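Local coordinates for protein prolyl-tRNA synthetase (Giardia lamblia ATCC 50803, PDB 3IAL) that probably catalyses the ATP-dependent joining of L-proline to tRNA(Pro), and holds the prolyl-adenylate intermediate in its class II synthetase active site, at residues K96-E101 and R120-T125. Sequence-based numbering, arbitrary orientation.
With PR8 (5'-O-[(R)-hydroxy{[(2S)-pyrrolidin-2-ylcarbonyl]oxy}phosphoryl]adenosine), chain H.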
# COMPACT_ATOMS: atom_id res chain seq x y z
N LYS B 96 -23.55 18.85 -3.27
CA LYS B 96 -23.41 20.10 -4.04
C LYS B 96 -21.95 20.53 -4.15
O LYS B 96 -21.55 21.12 -5.17
CB LYS B 96 -24.23 21.24 -3.42
CG LYS B 96 -25.74 21.04 -3.40
CD LYS B 96 -26.32 20.65 -4.76
CE LYS B 96 -27.82 20.42 -4.67
NZ LYS B 96 -28.19 19.44 -3.60
N GLY B 97 -21.17 20.24 -3.12
CA GLY B 97 -19.74 20.54 -3.12
C GLY B 97 -18.95 19.69 -4.11
O GLY B 97 -17.92 20.13 -4.61
N PHE B 98 -19.44 18.49 -4.40
CA PHE B 98 -18.66 17.51 -5.17
C PHE B 98 -19.28 17.02 -6.49
O PHE B 98 -18.56 16.45 -7.31
CB PHE B 98 -18.32 16.31 -4.27
CG PHE B 98 -17.26 16.61 -3.24
CD1 PHE B 98 -15.95 16.85 -3.63
CD2 PHE B 98 -17.57 16.65 -1.89
CE1 PHE B 98 -14.97 17.13 -2.69
CE2 PHE B 98 -16.59 16.93 -0.94
CZ PHE B 98 -15.29 17.18 -1.34
N GLU B 99 -20.57 17.25 -6.71
CA GLU B 99 -21.27 16.61 -7.84
C GLU B 99 -20.65 16.90 -9.21
O GLU B 99 -20.75 16.08 -10.12
CB GLU B 99 -22.76 16.97 -7.85
CG GLU B 99 -23.10 18.42 -8.17
CD GLU B 99 -24.61 18.64 -8.34
OE1 GLU B 99 -25.23 17.97 -9.21
OE2 GLU B 99 -25.18 19.47 -7.59
N ALA B 100 -20.02 18.06 -9.36
CA ALA B 100 -19.35 18.42 -10.60
C ALA B 100 -18.01 17.69 -10.73
O ALA B 100 -17.48 17.56 -11.84
CB ALA B 100 -19.14 19.92 -10.68
N GLU B 101 -17.48 17.21 -9.61
CA GLU B 101 -16.20 16.49 -9.56
C GLU B 101 -16.32 14.99 -9.85
O GLU B 101 -15.30 14.32 -9.95
CB GLU B 101 -15.55 16.64 -8.17
CG GLU B 101 -15.36 18.08 -7.68
CD GLU B 101 -14.16 18.76 -8.30
OE1 GLU B 101 -13.64 18.25 -9.32
OE2 GLU B 101 -13.73 19.82 -7.77
N ARG B 120 -15.21 7.41 -6.42
CA ARG B 120 -15.10 8.20 -5.19
C ARG B 120 -14.30 9.50 -5.36
O ARG B 120 -13.14 9.46 -5.75
CB ARG B 120 -14.50 7.36 -4.06
CG ARG B 120 -13.15 6.75 -4.37
CD ARG B 120 -12.66 5.91 -3.21
NE ARG B 120 -11.52 5.12 -3.64
CZ ARG B 120 -11.21 3.90 -3.21
NH1 ARG B 120 -11.93 3.27 -2.29
NH2 ARG B 120 -10.15 3.31 -3.73
N PRO B 121 -14.92 10.65 -5.10
CA PRO B 121 -14.15 11.90 -4.99
C PRO B 121 -13.58 12.09 -3.59
O PRO B 121 -12.65 12.86 -3.38
CB PRO B 121 -15.19 12.97 -5.28
CG PRO B 121 -16.47 12.39 -4.80
CD PRO B 121 -16.38 10.91 -5.14
N THR B 122 -14.18 11.38 -2.64
CA THR B 122 -13.81 11.36 -1.24
C THR B 122 -14.86 10.39 -0.70
O THR B 122 -15.91 10.20 -1.33
CB THR B 122 -13.90 12.76 -0.57
OG1 THR B 122 -13.58 12.64 0.83
CG2 THR B 122 -15.29 13.37 -0.75
N SER B 123 -14.59 9.74 0.42
CA SER B 123 -15.37 8.54 0.75
C SER B 123 -16.40 8.64 1.87
O SER B 123 -16.98 7.63 2.26
CB SER B 123 -14.41 7.37 0.99
OG SER B 123 -13.48 7.27 -0.07
N GLU B 124 -16.68 9.85 2.37
CA GLU B 124 -17.66 10.02 3.46
C GLU B 124 -18.95 9.24 3.24
O GLU B 124 -19.36 8.48 4.11
CB GLU B 124 -18.01 11.50 3.70
CG GLU B 124 -16.94 12.27 4.46
CD GLU B 124 -15.74 12.68 3.61
OE1 GLU B 124 -15.78 12.51 2.37
OE2 GLU B 124 -14.77 13.19 4.19
N THR B 125 -19.58 9.41 2.08
CA THR B 125 -20.93 8.87 1.87
C THR B 125 -20.94 7.34 1.91
O THR B 125 -21.87 6.74 2.44
CB THR B 125 -21.56 9.39 0.55
OG1 THR B 125 -20.72 9.05 -0.57
CG2 THR B 125 -21.75 10.90 0.59
C PR8 H . -11.14 15.84 2.69
N PR8 H . -12.39 13.81 3.07
O PR8 H . -11.28 15.56 1.50
P PR8 H . -9.78 17.82 2.03
N1 PR8 H . -4.71 17.08 -6.23
C2 PR8 H . -3.90 16.68 -5.26
N3 PR8 H . -4.25 16.72 -3.97
C4 PR8 H . -5.44 17.18 -3.60
C5 PR8 H . -6.32 17.61 -4.58
C6 PR8 H . -5.94 17.55 -5.92
N6 PR8 H . -6.77 17.96 -6.88
N7 PR8 H . -7.43 18.02 -3.98
C8 PR8 H . -7.27 17.85 -2.66
N9 PR8 H . -6.05 17.34 -2.42
CA PR8 H . -11.70 14.91 3.76
CB PR8 H . -10.54 14.30 4.53
CD PR8 H . -11.91 12.56 3.64
CG PR8 H . -10.44 12.87 3.98
C1' PR8 H . -5.51 17.02 -1.06
O10 PR8 H . -10.52 16.96 3.17
O1P PR8 H . -10.71 18.54 1.14
C2' PR8 H . -5.26 18.29 -0.21
O2' PR8 H . -4.04 18.15 0.54
O2P PR8 H . -8.84 18.85 2.83
C3' PR8 H . -6.40 18.26 0.78
O3' PR8 H . -6.06 18.98 1.97
C4' PR8 H . -6.39 16.77 1.05
O4' PR8 H . -6.48 16.24 -0.29
C5' PR8 H . -7.59 16.41 1.91
O5' PR8 H . -8.78 16.81 1.27
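Phe98 reaches across to Thr122 and lays one face of its ring against the methyl group CG2. This is a CH-pi contact: CG2 of Thr122 sits 4.0 Å from the centroid of the Phe98 ring and 19° off its normal, shifted toward the rim, and the closest ring atom to Thr122 CG2 is Phe98 CE2, at 3.8 Å. Pro121 adds an apolar touch beside it, Pro121 CB lying 4.3 Å from Phe98 CD1 in an oblique approach.

On its other branch Thr122 turns to the ligand. With OG1 anti to the backbone N (chi1 177°), the branched side chain splits its two ends between different tasks, CG2 facing the phenyl ring and OG1 the prolyl-adenylate. OG1 of Thr122 accepts a hydrogen bond of 2.8 Å from N of the prolyl ring and donates one of 2.7 Å to OE1 of Glu124, which receives it on its syn lone pair. The Glu124 chain, bent at chi2 (78°), carries OE2 to within 2.7 Å of the same prolyl N. Thr122 thus bonds the prolyl nitrogen and the Glu124 carboxylate lies close beside it, while Phe98 backs the threonine as a second-shell residue.

Beyond Phe98 the chain keeps a helical turn, Glu101 N bonding to Phe98 O. His94, from the same helix 92-98, meets the Phe98 ring and also touches Thr122 and Glu124. The contact therefore packs Phe98 of helix 92-98 against the loop between strand 111-119 and helix 124-134, with Trp170 and Glu172 of strand 167-177 also against Thr122.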